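Local coordinates for protein AmbC (Sorangium cellulosum, PDB 5O16) that probably dehydrates polyketide intermediates, as a dehydratase domain of a polyketide synthase with a double hot-dog fold, at residues S243-E248 with A285-F290; D32-S37 with V101-L106; V17-L22 with Q205-H210; E82-A87 with P239-D244. One frame throughout, in Å; residues are numbered along the deposited sequence.

Interaction 1 (S243-E248 with A285-F290); sequences SDVALE and ARAGTF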
loop_
_atom_site.group_PDB
_atom_site.type_symbol
_atom_site.label_atom_id
_atom_site.label_comp_id
_atom_site.label_asym_id
_atom_site.label_seq_id
_atom_site.Cartn_x
_atom_site.Cartn_y
_atom_site.Cartn_z
ATOM N N SER A 243 -9.327 0.308 -4.209
ATOM C CA SER A 243 -9.943 0.895 -5.389
ATOM C C SER A 243 -9.416 2.303 -5.608
ATOM O O SER A 243 -9.078 3.009 -4.655
ATOM C CB SER A 243 -11.473 0.931 -5.278
ATOM O OG SER A 243 -11.991 -0.378 -5.245
ATOM N N ASP A 244 -9.337 2.686 -6.883
ATOM C CA ASP A 244 -9.009 4.038 -7.340
ATOM C C ASP A 244 -7.837 4.612 -6.554
ATOM O O ASP A 244 -7.959 5.572 -5.797
ATOM C CB ASP A 244 -10.226 4.958 -7.276
ATOM C CG ASP A 244 -11.436 4.371 -7.984
ATOM O OD1 ASP A 244 -11.271 3.785 -9.078
ATOM O OD2 ASP A 244 -12.555 4.503 -7.441
ATOM N N VAL A 245 -6.699 3.953 -6.708
ATOM C CA VAL A 245 -5.470 4.337 -6.026
ATOM C C VAL A 245 -4.560 5.029 -7.027
ATOM O O VAL A 245 -4.258 4.465 -8.089
ATOM C CB VAL A 245 -4.771 3.121 -5.404
ATOM C CG1 VAL A 245 -3.453 3.562 -4.845
ATOM C CG2 VAL A 245 -5.695 2.449 -4.338
ATOM N N ALA A 246 -4.150 6.259 -6.717
ATOM C CA ALA A 246 -3.303 7.006 -7.640
ATOM C C ALA A 246 -2.219 7.760 -6.888
ATOM O O ALA A 246 -2.413 8.240 -5.769
ATOM C CB ALA A 246 -4.111 7.987 -8.491
ATOM N N LEU A 247 -1.096 7.932 -7.564
ATOM C CA LEU A 247 0.067 8.581 -6.988
ATOM C C LEU A 247 0.290 9.897 -7.708
ATOM O O LEU A 247 0.357 9.936 -8.939
ATOM C CB LEU A 247 1.311 7.715 -7.126
ATOM C CG LEU A 247 1.816 7.109 -5.840
ATOM C CD1 LEU A 247 3.087 6.359 -6.166
ATOM C CD2 LEU A 247 2.060 8.226 -4.844
ATOM N N GLU A 248 0.402 10.968 -6.933
ATOM C CA GLU A 248 0.629 12.293 -7.466
ATOM C C GLU A 248 2.068 12.746 -7.299
ATOM O O GLU A 248 2.624 13.380 -8.200
ATOM C CB GLU A 248 -0.319 13.289 -6.802
ATOM C CG GLU A 248 -0.663 14.440 -7.726
ATOM C CD GLU A 248 -1.401 13.972 -8.966
ATOM O OE1 GLU A 248 -2.357 13.174 -8.825
ATOM O OE2 GLU A 248 -1.007 14.388 -10.081
ATOM N N ALA A 285 -0.941 11.262 -2.718
ATOM C CA ALA A 285 -1.557 10.024 -3.152
ATOM C C ALA A 285 -3.022 10.015 -2.731
ATOM O O ALA A 285 -3.439 10.739 -1.817
ATOM C CB ALA A 285 -0.807 8.812 -2.577
ATOM N N ARG A 286 -3.804 9.157 -3.377
ATOM C CA ARG A 286 -5.173 8.965 -2.931
ATOM C C ARG A 286 -5.583 7.540 -3.253
ATOM O O ARG A 286 -5.170 6.981 -4.277
ATOM C CB ARG A 286 -6.126 9.976 -3.591
ATOM C CG ARG A 286 -7.588 9.560 -3.629
ATOM C CD ARG A 286 -8.513 10.623 -4.236
ATOM N NE ARG A 286 -9.909 10.465 -3.816
ATOM C CZ ARG A 286 -10.799 9.674 -4.417
ATOM N NH1 ARG A 286 -10.462 8.955 -5.485
ATOM N NH2 ARG A 286 -12.031 9.597 -3.948
ATOM N N ALA A 287 -6.351 6.953 -2.334
ATOM C CA ALA A 287 -6.990 5.651 -2.507
ATOM C C ALA A 287 -8.484 5.881 -2.346
ATOM O O ALA A 287 -8.953 6.114 -1.224
ATOM C CB ALA A 287 -6.482 4.627 -1.482
ATOM N N GLY A 288 -9.222 5.794 -3.458
ATOM C CA GLY A 288 -10.645 6.110 -3.441
ATOM C C GLY A 288 -11.400 5.372 -2.350
ATOM O O GLY A 288 -12.121 5.977 -1.553
ATOM N N THR A 289 -11.238 4.054 -2.290
ATOM C CA THR A 289 -11.715 3.287 -1.153
ATOM C C THR A 289 -10.741 2.150 -0.891
ATOM O O THR A 289 -10.053 1.668 -1.796
ATOM C CB THR A 289 -13.132 2.681 -1.332
ATOM O OG1 THR A 289 -13.093 1.653 -2.325
ATOM C CG2 THR A 289 -14.195 3.737 -1.697
ATOM N N PHE A 290 -10.675 1.746 0.365
ATOM C CA PHE A 290 -10.041 0.493 0.724
ATOM C C PHE A 290 -11.022 -0.294 1.582
ATOM O O PHE A 290 -11.806 0.294 2.324
ATOM C CB PHE A 290 -8.730 0.749 1.433
ATOM C CG PHE A 290 -8.853 0.822 2.893
ATOM C CD1 PHE A 290 -8.647 -0.303 3.674
ATOM C CD2 PHE A 290 -9.188 2.013 3.502
ATOM C CE1 PHE A 290 -8.764 -0.233 5.043
ATOM C CE2 PHE A 290 -9.301 2.090 4.873
ATOM C CZ PHE A 290 -9.092 0.966 5.645
#
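A classic beta bulge marks this strand pairing, with Gly-288 and Thr-289 both facing Ser-243 across it. Ser-243 N gives a hydrogen bond to Thr-289 O (2.9 Å), and Thr-289 N returns a weak one to Ser-243 O. The extra residue is gripped a step further on, where Gly-288 N reaches Asp-244 O at 2.7 Å, the donor standing 45° out of the carbonyl plane. The two chains turn corners at Asp-244 and Gly-288. Beyond them the strands settle into regular antiparallel pairing, their directions at 177°. Ala-246 and Arg-286 form a hydrogen-bonded pair, with Ala-246 N to Arg-286 O at 2.7 Å and Arg-286 N to Ala-246 O at 2.9 Å. The side chains divide between two faces. On one, Val-245 CG2 meets Ala-287 CB at 3.7 Å and Leu-247 CD2 meets Ala-285 CB at the same 3.7 Å, branched tips set against small methyls. Val-245 also touches Val-65 and Leu-69 of helix 61-74, and Leu-247 touches Leu-69. On the other, Thr-289 OG1 lies between its backbone N and carbonyl carbon (chi1 69°), which brings it to 3.4 Å from Ser-243 CB; the serine hydroxyl itself is used by Glu-82. Arg-286 reaches out extended, and Gly-288 CA lies by one face of its guanidinium, toward the rim, while NE is salt-bridged to Glu-275. Asp-244 and Val-245 both face Val-80 in a G1 bulge, so each strand carries its own bulge where the chain turns, among the antiparallel strands that make up a double hot-dog fold.

Interaction 2 (D32-S37 with V101-L106); sequences DGYVLS and VTVEAL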
loop_
_atom_site.group_PDB
_atom_site.type_symbol
_atom_site.label_atom_id
_atom_site.label_comp_id
_atom_site.label_asym_id
_atom_site.label_seq_id
_atom_site.Cartn_x
_atom_site.Cartn_y
_atom_site.Cartn_z
ATOM N N ASP A 32 -1.618 -9.240 -26.393
ATOM C CA ASP A 32 -1.525 -7.910 -25.794
ATOM C C ASP A 32 -1.298 -8.081 -24.295
ATOM O O ASP A 32 -2.244 -8.274 -23.526
ATOM C CB ASP A 32 -2.777 -7.089 -26.081
ATOM C CG ASP A 32 -2.667 -5.657 -25.563
ATOM O OD1 ASP A 32 -1.545 -5.239 -25.186
ATOM O OD2 ASP A 32 -3.698 -4.949 -25.535
ATOM N N GLY A 33 -0.051 -7.974 -23.858
ATOM C CA GLY A 33 0.228 -8.151 -22.443
ATOM C C GLY A 33 1.673 -7.833 -22.139
ATOM O O GLY A 33 2.500 -7.638 -23.035
ATOM N N TYR A 34 1.954 -7.751 -20.850
ATOM C CA TYR A 34 3.299 -7.506 -20.352
ATOM C C TYR A 34 3.581 -8.442 -19.187
ATOM O O TYR A 34 2.675 -8.777 -18.417
ATOM C CB TYR A 34 3.486 -6.068 -19.850
ATOM C CG TYR A 34 3.258 -4.949 -20.846
ATOM C CD1 TYR A 34 1.974 -4.485 -21.136
ATOM C CD2 TYR A 34 4.327 -4.338 -21.479
ATOM C CE1 TYR A 34 1.777 -3.435 -22.033
ATOM C CE2 TYR A 34 4.137 -3.303 -22.379
ATOM C CZ TYR A 34 2.867 -2.852 -22.652
ATOM O OH TYR A 34 2.695 -1.814 -23.547
ATOM N N VAL A 35 4.856 -8.805 -19.025
ATOM C CA VAL A 35 5.335 -9.577 -17.876
ATOM C C VAL A 35 6.430 -8.777 -17.180
ATOM O O VAL A 35 7.477 -8.494 -17.783
ATOM C CB VAL A 35 5.866 -10.954 -18.291
ATOM C CG1 VAL A 35 6.339 -11.718 -17.064
ATOM C CG2 VAL A 35 4.809 -11.722 -19.040
ATOM N N LEU A 36 6.190 -8.394 -15.931
ATOM C CA LEU A 36 7.199 -7.724 -15.121
ATOM C C LEU A 36 7.830 -8.701 -14.136
ATOM O O LEU A 36 7.164 -9.602 -13.617
ATOM C CB LEU A 36 6.621 -6.524 -14.379
ATOM C CG LEU A 36 6.152 -5.411 -15.314
ATOM C CD1 LEU A 36 4.704 -5.619 -15.677
ATOM C CD2 LEU A 36 6.354 -4.048 -14.685
ATOM N N SER A 37 9.128 -8.532 -13.899
ATOM C CA SER A 37 9.873 -9.447 -13.057
ATOM C C SER A 37 10.689 -8.674 -12.039
ATOM O O SER A 37 11.192 -7.585 -12.321
ATOM C CB SER A 37 10.808 -10.316 -13.898
ATOM O OG SER A 37 10.214 -10.620 -15.149
ATOM N N VAL A 101 4.714 -9.807 -12.194
ATOM C CA VAL A 101 3.455 -9.137 -12.465
ATOM C C VAL A 101 3.065 -9.457 -13.902
ATOM O O VAL A 101 3.816 -9.173 -14.840
ATOM C CB VAL A 101 3.562 -7.626 -12.224
ATOM C CG1 VAL A 101 2.236 -6.957 -12.487
ATOM C CG2 VAL A 101 3.998 -7.358 -10.796
ATOM N N THR A 102 1.906 -10.072 -14.071
ATOM C CA THR A 102 1.355 -10.359 -15.388
ATOM C C THR A 102 0.297 -9.298 -15.670
ATOM O O THR A 102 -0.576 -9.053 -14.836
ATOM C CB THR A 102 0.771 -11.774 -15.469
ATOM O OG1 THR A 102 -0.390 -11.871 -14.627
ATOM C CG2 THR A 102 1.803 -12.831 -15.069
ATOM N N VAL A 103 0.443 -8.588 -16.782
ATOM C CA VAL A 103 -0.524 -7.578 -17.179
ATOM C C VAL A 103 -1.208 -8.051 -18.450
ATOM O O VAL A 103 -0.554 -8.551 -19.375
ATOM C CB VAL A 103 0.144 -6.204 -17.362
ATOM C CG1 VAL A 103 -0.886 -5.147 -17.770
ATOM C CG2 VAL A 103 0.831 -5.808 -16.071
ATOM N N GLU A 104 -2.523 -7.855 -18.511
ATOM C CA GLU A 104 -3.319 -8.426 -19.575
ATOM C C GLU A 104 -3.760 -7.343 -20.552
ATOM O O GLU A 104 -3.251 -6.212 -20.538
ATOM C CB GLU A 104 -4.490 -9.201 -18.970
ATOM C CG GLU A 104 -4.051 -10.182 -17.893
ATOM C CD GLU A 104 -5.179 -10.585 -16.959
ATOM O OE1 GLU A 104 -6.359 -10.325 -17.309
ATOM O OE2 GLU A 104 -4.881 -11.168 -15.886
ATOM N N ALA A 105 -4.741 -7.685 -21.385
ATOM C CA ALA A 105 -5.073 -6.874 -22.544
ATOM C C ALA A 105 -5.791 -5.589 -22.139
ATOM O O ALA A 105 -6.310 -5.451 -21.028
ATOM C CB ALA A 105 -5.935 -7.673 -23.509
ATOM N N LEU A 106 -5.781 -4.625 -23.051
ATOM C CA LEU A 106 -6.519 -3.389 -22.857
ATOM C C LEU A 106 -7.990 -3.636 -23.204
ATOM O O LEU A 106 -8.295 -4.247 -24.236
ATOM C CB LEU A 106 -5.929 -2.289 -23.747
ATOM C CG LEU A 106 -6.142 -0.820 -23.364
ATOM C CD1 LEU A 106 -5.991 -0.593 -21.855
ATOM C CD2 LEU A 106 -5.237 0.098 -24.145
#
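Tyr-34, Val-35 and Leu-36 run antiparallel to Val-103, Thr-102 and Val-101, the strand directions at 164°, both strands belonging to the hot-dog fold of the dehydratase. Two hydrogen-bonded pairs enclose the non-hydrogen-bonded pair Val-35 and Thr-102. Tyr-34 N binds Val-103 O at 3.0 Å and Val-103 N binds Tyr-34 O at 2.8 Å; two residues along, Leu-36 N meets Val-101 O at 2.7 Å and Val-101 N meets Leu-36 O at 2.8 Å. Tyr-34, Leu-36, Val-101 and Val-103 share one face. There Leu-36 CB lies alongside Val-101 CB (3.9 Å), while its CD1 leans diagonally over to Val-103 CG2 (3.9 Å), and Ala-71 of helix 61-74 touches both Leu-36 and Val-101. Tyr-34 touches Val-103 mainly near the root of its side chain. Beyond the regular pairing, Asp-32 extends the contact with its carboxylate: CG stands anti to the backbone N (chi1 -175°), which carries OD2 toward Leu-106, while OD1 is shared by Arg-27 and Arg-112 in salt bridges. Replaced by an alanine, Asp-32 would probably leave both arginines without this negative mate and the Leu-106 amide without its acceptor. That last bond is long but nearly straight: Leu-106 N lies 3.3 Å from Asp-32 OD2, arriving 53° out of the carboxylate plane.

Interaction 3 (V17-L22 with Q205-H210); sequences VKHPWL and QDFGLH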
loop_
_atom_site.group_PDB
_atom_site.type_symbol
_atom_site.label_atom_id
_atom_site.label_comp_id
_atom_site.label_asym_id
_atom_site.label_seq_id
_atom_site.Cartn_x
_atom_site.Cartn_y
_atom_site.Cartn_z
ATOM N N VAL A 17 12.752 -1.009 -15.701
ATOM C CA VAL A 17 11.861 -0.396 -14.724
ATOM C C VAL A 17 12.721 0.039 -13.540
ATOM O O VAL A 17 13.651 -0.679 -13.149
ATOM C CB VAL A 17 10.719 -1.347 -14.300
ATOM C CG1 VAL A 17 9.806 -1.637 -15.474
ATOM C CG2 VAL A 17 11.238 -2.641 -13.769
ATOM N N LYS A 18 12.464 1.247 -13.020
ATOM C CA LYS A 18 13.265 1.816 -11.930
ATOM C C LYS A 18 12.566 1.518 -10.601
ATOM O O LYS A 18 11.817 2.330 -10.069
ATOM C CB LYS A 18 13.503 3.320 -12.144
ATOM C CG LYS A 18 12.258 4.296 -12.234
ATOM C CD LYS A 18 11.382 4.311 -10.963
ATOM C CE LYS A 18 10.285 5.365 -10.909
ATOM N NZ LYS A 18 9.721 5.322 -9.521
ATOM N N HIS A 19 12.856 0.364 -10.015
ATOM C CA HIS A 19 12.135 0.037 -8.797
ATOM C C HIS A 19 12.956 -0.928 -7.970
ATOM O O HIS A 19 13.673 -1.768 -8.528
ATOM C CB HIS A 19 10.767 -0.574 -9.117
ATOM C CG HIS A 19 9.865 -0.636 -7.936
ATOM N ND1 HIS A 19 9.697 -1.776 -7.183
ATOM C CD2 HIS A 19 9.120 0.326 -7.343
ATOM C CE1 HIS A 19 8.862 -1.519 -6.191
ATOM N NE2 HIS A 19 8.501 -0.249 -6.265
ATOM N N PRO A 20 12.864 -0.845 -6.642
ATOM C CA PRO A 20 13.602 -1.796 -5.798
ATOM C C PRO A 20 13.185 -3.228 -6.024
ATOM O O PRO A 20 14.028 -4.129 -5.962
ATOM C CB PRO A 20 13.264 -1.335 -4.372
ATOM C CG PRO A 20 12.842 0.084 -4.515
ATOM C CD PRO A 20 12.197 0.204 -5.858
ATOM N N TRP A 21 11.918 -3.465 -6.327
ATOM C CA TRP A 21 11.389 -4.819 -6.407
ATOM C C TRP A 21 11.051 -5.268 -7.822
ATOM O O TRP A 21 10.729 -6.442 -8.018
ATOM C CB TRP A 21 10.147 -4.949 -5.511
ATOM C CG TRP A 21 10.431 -4.665 -4.072
ATOM C CD1 TRP A 21 11.655 -4.664 -3.458
ATOM C CD2 TRP A 21 9.483 -4.268 -3.074
ATOM N NE1 TRP A 21 11.520 -4.321 -2.137
ATOM C CE2 TRP A 21 10.196 -4.076 -1.873
ATOM C CE3 TRP A 21 8.100 -4.061 -3.079
ATOM C CZ2 TRP A 21 9.571 -3.697 -0.687
ATOM C CZ3 TRP A 21 7.479 -3.689 -1.899
ATOM C CH2 TRP A 21 8.216 -3.503 -0.721
ATOM N N LEU A 22 11.098 -4.385 -8.807
ATOM C CA LEU A 22 10.929 -4.808 -10.185
ATOM C C LEU A 22 12.089 -4.274 -11.001
ATOM O O LEU A 22 12.482 -3.111 -10.856
ATOM C CB LEU A 22 9.607 -4.336 -10.792
ATOM C CG LEU A 22 8.349 -4.793 -10.066
ATOM C CD1 LEU A 22 7.159 -3.975 -10.556
ATOM C CD2 LEU A 22 8.111 -6.302 -10.183
ATOM N N GLN A 205 12.674 7.587 -0.594
ATOM C CA GLN A 205 12.754 8.227 -1.901
ATOM C C GLN A 205 12.696 7.208 -3.033
ATOM O O GLN A 205 12.296 7.552 -4.150
ATOM C CB GLN A 205 14.044 9.051 -1.994
ATOM C CG GLN A 205 15.275 8.264 -1.566
ATOM C CD GLN A 205 16.450 9.137 -1.186
ATOM O OE1 GLN A 205 16.822 10.045 -1.923
ATOM N NE2 GLN A 205 17.038 8.869 -0.026
ATOM N N ASP A 206 13.107 5.960 -2.775
ATOM C CA ASP A 206 13.195 4.930 -3.807
ATOM C C ASP A 206 11.844 4.330 -4.186
ATOM O O ASP A 206 11.721 3.771 -5.278
ATOM C CB ASP A 206 14.136 3.802 -3.372
ATOM C CG ASP A 206 15.555 4.288 -3.073
ATOM O OD1 ASP A 206 16.062 5.162 -3.814
ATOM O OD2 ASP A 206 16.181 3.756 -2.130
ATOM N N PHE A 207 10.844 4.398 -3.308
ATOM C CA PHE A 207 9.514 3.899 -3.612
ATOM C C PHE A 207 8.625 5.028 -4.111
ATOM O O PHE A 207 8.805 6.192 -3.741
ATOM C CB PHE A 207 8.868 3.249 -2.377
ATOM C CG PHE A 207 9.650 2.098 -1.832
ATOM C CD1 PHE A 207 9.507 0.832 -2.386
ATOM C CD2 PHE A 207 10.517 2.269 -0.766
ATOM C CE1 PHE A 207 10.234 -0.241 -1.910
ATOM C CE2 PHE A 207 11.249 1.195 -0.279
ATOM C CZ PHE A 207 11.108 -0.062 -0.850
ATOM N N GLY A 208 7.666 4.674 -4.969
ATOM C CA GLY A 208 6.633 5.634 -5.314
ATOM C C GLY A 208 5.879 6.072 -4.079
ATOM O O GLY A 208 5.797 7.265 -3.766
ATOM N N LEU A 209 5.359 5.105 -3.330
ATOM C CA LEU A 209 4.841 5.368 -1.997
ATOM C C LEU A 209 5.314 4.258 -1.074
ATOM O O LEU A 209 5.004 3.084 -1.305
ATOM C CB LEU A 209 3.321 5.469 -2.011
ATOM C CG LEU A 209 2.805 5.777 -0.622
ATOM C CD1 LEU A 209 3.479 7.038 -0.055
ATOM C CD2 LEU A 209 1.329 5.947 -0.721
ATOM N N HIS A 210 6.072 4.619 -0.049
ATOM C CA HIS A 210 6.648 3.611 0.818
ATOM C C HIS A 210 5.549 2.766 1.454
ATOM O O HIS A 210 4.668 3.315 2.138
ATOM C CB HIS A 210 7.508 4.265 1.883
ATOM C CG HIS A 210 8.484 3.327 2.509
ATOM N ND1 HIS A 210 8.100 2.293 3.339
ATOM C CD2 HIS A 210 9.832 3.235 2.390
ATOM C CE1 HIS A 210 9.171 1.622 3.723
ATOM N NE2 HIS A 210 10.234 2.172 3.160
#
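Two loops approach without strand pairing, the CA atoms of His-19 and Phe-207 and those of Pro-20 and Asp-206 each 7.0 Å apart, so the contact is made mainly by side chains. Phe-207 is central, and its CE1 is the corner that does most of the touching. Pro-20 CG sits over one face of the phenyl ring, 3.7 Å from Phe-207 CE1, in a CH-pi contact. The edge of the phenyl ring at CE1 meets the face of Trp-21, with Phe-207 CE1 3.7 Å from Trp-21 CZ2; this T-shaped pair has its six-membered rings' centroids 5.2 Å apart and planes at 63°. In the double hot-dog fold of this dehydratase the contact joins the loop between strands 15-16 and 24-27 to the loop leading into helix 211-224, whose N-cap is His-210. Glu-66 of helix 61-74 bonds to both loops, accepting from His-19 NE2 and from the amides of Gly-208 and Leu-209. The His-19 ring is rotated (chi2 -98°) so that ND1 faces back into its own loop, taking Trp-21 N at 2.9 Å from well out of the ring plane. Pro-20 CD lies over the centre of that imidazole and also touches Asp-206 O at 3.6 Å.

Interaction 4 (E82-A87 with P239-D244); sequences ELTIEA and PFAWSD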
loop_
_atom_site.group_PDB
_atom_site.type_symbol
_atom_site.label_atom_id
_atom_site.label_comp_id
_atom_site.label_asym_id
_atom_site.label_seq_id
_atom_site.Cartn_x
_atom_site.Cartn_y
_atom_site.Cartn_z
ATOM N N GLU A 82 -8.513 -1.282 -9.356
ATOM C CA GLU A 82 -8.939 -2.231 -8.337
ATOM C C GLU A 82 -7.790 -3.176 -8.008
ATOM O O GLU A 82 -6.942 -3.459 -8.859
ATOM C CB GLU A 82 -10.183 -3.035 -8.782
ATOM C CG GLU A 82 -11.266 -2.232 -9.558
ATOM C CD GLU A 82 -12.528 -1.966 -8.739
ATOM O OE1 GLU A 82 -12.499 -2.224 -7.515
ATOM O OE2 GLU A 82 -13.531 -1.474 -9.307
ATOM N N LEU A 83 -7.782 -3.676 -6.772
ATOM C CA LEU A 83 -6.730 -4.578 -6.301
ATOM C C LEU A 83 -7.295 -5.410 -5.164
ATOM O O LEU A 83 -7.785 -4.844 -4.183
ATOM C CB LEU A 83 -5.503 -3.792 -5.806
ATOM C CG LEU A 83 -4.254 -4.522 -5.276
ATOM C CD1 LEU A 83 -4.370 -4.832 -3.813
ATOM C CD2 LEU A 83 -4.007 -5.787 -6.029
ATOM N N THR A 84 -7.235 -6.740 -5.280
ATOM C CA THR A 84 -7.679 -7.622 -4.204
ATOM C C THR A 84 -6.561 -8.584 -3.839
ATOM O O THR A 84 -5.983 -9.238 -4.714
ATOM C CB THR A 84 -8.942 -8.405 -4.601
ATOM O OG1 THR A 84 -10.000 -7.488 -4.926
ATOM C CG2 THR A 84 -9.381 -9.302 -3.450
ATOM N N ILE A 85 -6.281 -8.696 -2.552
ATOM C CA ILE A 85 -5.279 -9.630 -2.071
ATOM C C ILE A 85 -5.995 -10.909 -1.673
ATOM O O ILE A 85 -6.889 -10.889 -0.817
ATOM C CB ILE A 85 -4.468 -9.039 -0.908
ATOM C CG1 ILE A 85 -3.672 -7.831 -1.402
ATOM C CG2 ILE A 85 -3.510 -10.061 -0.376
ATOM C CD1 ILE A 85 -3.448 -6.756 -0.390
ATOM N N GLU A 86 -5.664 -12.008 -2.351
ATOM C CA GLU A 86 -6.294 -13.281 -2.047
ATOM C C GLU A 86 -5.377 -14.223 -1.280
ATOM O O GLU A 86 -5.833 -15.276 -0.833
ATOM C CB GLU A 86 -6.853 -13.946 -3.314
ATOM C CG GLU A 86 -5.916 -14.582 -4.296
ATOM C CD GLU A 86 -6.685 -15.200 -5.463
ATOM O OE1 GLU A 86 -7.761 -14.669 -5.812
ATOM O OE2 GLU A 86 -6.217 -16.204 -6.035
ATOM N N ALA A 87 -4.104 -13.884 -1.129
ATOM C CA ALA A 87 -3.183 -14.762 -0.427
ATOM C C ALA A 87 -1.978 -14.001 0.107
ATOM O O ALA A 87 -1.241 -13.385 -0.673
ATOM C CB ALA A 87 -2.702 -15.868 -1.364
ATOM N N PRO A 239 -7.672 -5.624 6.259
ATOM C CA PRO A 239 -7.739 -5.051 4.907
ATOM C C PRO A 239 -7.379 -6.078 3.838
ATOM O O PRO A 239 -6.499 -6.927 4.025
ATOM C CB PRO A 239 -6.719 -3.911 4.962
ATOM C CG PRO A 239 -5.711 -4.388 5.984
ATOM C CD PRO A 239 -6.502 -5.146 7.016
ATOM N N PHE A 240 -8.096 -6.009 2.713
ATOM C CA PHE A 240 -7.913 -6.995 1.663
ATOM C C PHE A 240 -8.134 -6.449 0.254
ATOM O O PHE A 240 -7.822 -7.136 -0.729
ATOM C CB PHE A 240 -8.859 -8.169 1.917
ATOM C CG PHE A 240 -10.293 -7.828 1.693
ATOM C CD1 PHE A 240 -10.989 -7.076 2.622
ATOM C CD2 PHE A 240 -10.953 -8.256 0.555
ATOM C CE1 PHE A 240 -12.304 -6.748 2.421
ATOM C CE2 PHE A 240 -12.254 -7.923 0.347
ATOM C CZ PHE A 240 -12.932 -7.168 1.279
ATOM N N ALA A 241 -8.663 -5.233 0.120
ATOM C CA ALA A 241 -9.033 -4.766 -1.215
ATOM C C ALA A 241 -8.867 -3.261 -1.322
ATOM O O ALA A 241 -8.939 -2.543 -0.325
ATOM C CB ALA A 241 -10.464 -5.162 -1.589
ATOM N N TRP A 242 -8.606 -2.798 -2.548
ATOM C CA TRP A 242 -8.337 -1.392 -2.823
ATOM C C TRP A 242 -8.939 -0.969 -4.152
ATOM O O TRP A 242 -9.002 -1.753 -5.114
ATOM C CB TRP A 242 -6.832 -1.091 -2.873
ATOM C CG TRP A 242 -6.065 -1.438 -1.643
ATOM C CD1 TRP A 242 -5.687 -2.684 -1.229
ATOM C CD2 TRP A 242 -5.558 -0.520 -0.675
ATOM N NE1 TRP A 242 -4.960 -2.594 -0.061
ATOM C CE2 TRP A 242 -4.869 -1.277 0.303
ATOM C CE3 TRP A 242 -5.614 0.874 -0.537
ATOM C CZ2 TRP A 242 -4.249 -0.689 1.412
ATOM C CZ3 TRP A 242 -4.989 1.464 0.571
ATOM C CH2 TRP A 242 -4.319 0.679 1.528
ATOM N N SER A 243 -9.327 0.308 -4.209
ATOM C CA SER A 243 -9.943 0.895 -5.389
ATOM C C SER A 243 -9.416 2.303 -5.608
ATOM O O SER A 243 -9.078 3.009 -4.655
ATOM C CB SER A 243 -11.473 0.931 -5.278
ATOM O OG SER A 243 -11.991 -0.378 -5.245
ATOM N N ASP A 244 -9.337 2.686 -6.883
ATOM C CA ASP A 244 -9.009 4.038 -7.340
ATOM C C ASP A 244 -7.837 4.612 -6.554
ATOM O O ASP A 244 -7.959 5.572 -5.797
ATOM C CB ASP A 244 -10.226 4.958 -7.276
ATOM C CG ASP A 244 -11.436 4.371 -7.984
ATOM O OD1 ASP A 244 -11.271 3.785 -9.078
ATOM O OD2 ASP A 244 -12.555 4.503 -7.441
#
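Leu-83 and Trp-242 lie side by side and point the same way, at the seam of the double hot-dog fold where strand 80-85 pairs with strand 236-247. Leu-83 CD1 comes obliquely to within 3.6 Å of Trp-242 CD1, in the five-membered ring of the indole. Ile-85 comes to the same indole from another direction, its CD1 near the ring plane at the edge and 4.4 Å from Trp-242 NE1. Helices 61-74 and 211-224 both touch the tryptophan, the first through Thr-62 and Val-65, the second through Leu-214 and Leu-218. The opposite face of the pairing carries Glu-82, Thr-84, Ala-241 and Ser-243, and is more polar. Glu-82 bends at its second torsion (chi2 -107°), which brings OE1 round to Ser-243, whose OG donates to Glu-82 OE1 at 3.0 Å, meeting it 51° out of the carboxylate plane. An alanine at Ser-243 would remove that donor and would probably leave the Glu-82 carboxylate without this partner and freer to turn. Farther along this face Thr-84 OG1 approaches Ala-241 CB at 4.1 Å, and Ala-241 CB in turn covers part of one face of the Phe-240 ring. Phe-240 and Ala-241 both face Arg-291, a classic bulge on the far border of their strand. Between the two faces, the antiparallel backbones hold the side chains in step: Leu-83 N to Trp-242 O at 2.8 Å, Trp-242 N to Leu-83 O at 2.7 Å, and, almost straight, Ile-85 N to Phe-240 O at 2.9 Å.

How the interactions relate
Interactions 1 and 4 use opposite borders of strand 236-247 and share Ser-243 and Asp-244; Phe-290 and Ala-287 of the first pack on Trp-242 of the fourth. All four contacts are partly buried. The centres of interactions 1 and 4 lie about 10 Å from the chain centre and that of interaction 3 about 12 Å, whereas interaction 2, about 20 Å out, ends in exposed residues and charges. Interactions 1, 2 and 4 rest on backbone hydrogen bonds between antiparallel strands; interaction 3 joins loops through rings and proline. It nevertheless connects with its neighbours: Gly-208 and Leu-209 pack against Leu-247 and Ala-285 of interaction 1, and Leu-22 against Leu-36 and Val-101 of interaction 2. Helix 61-74 touches side chains of each.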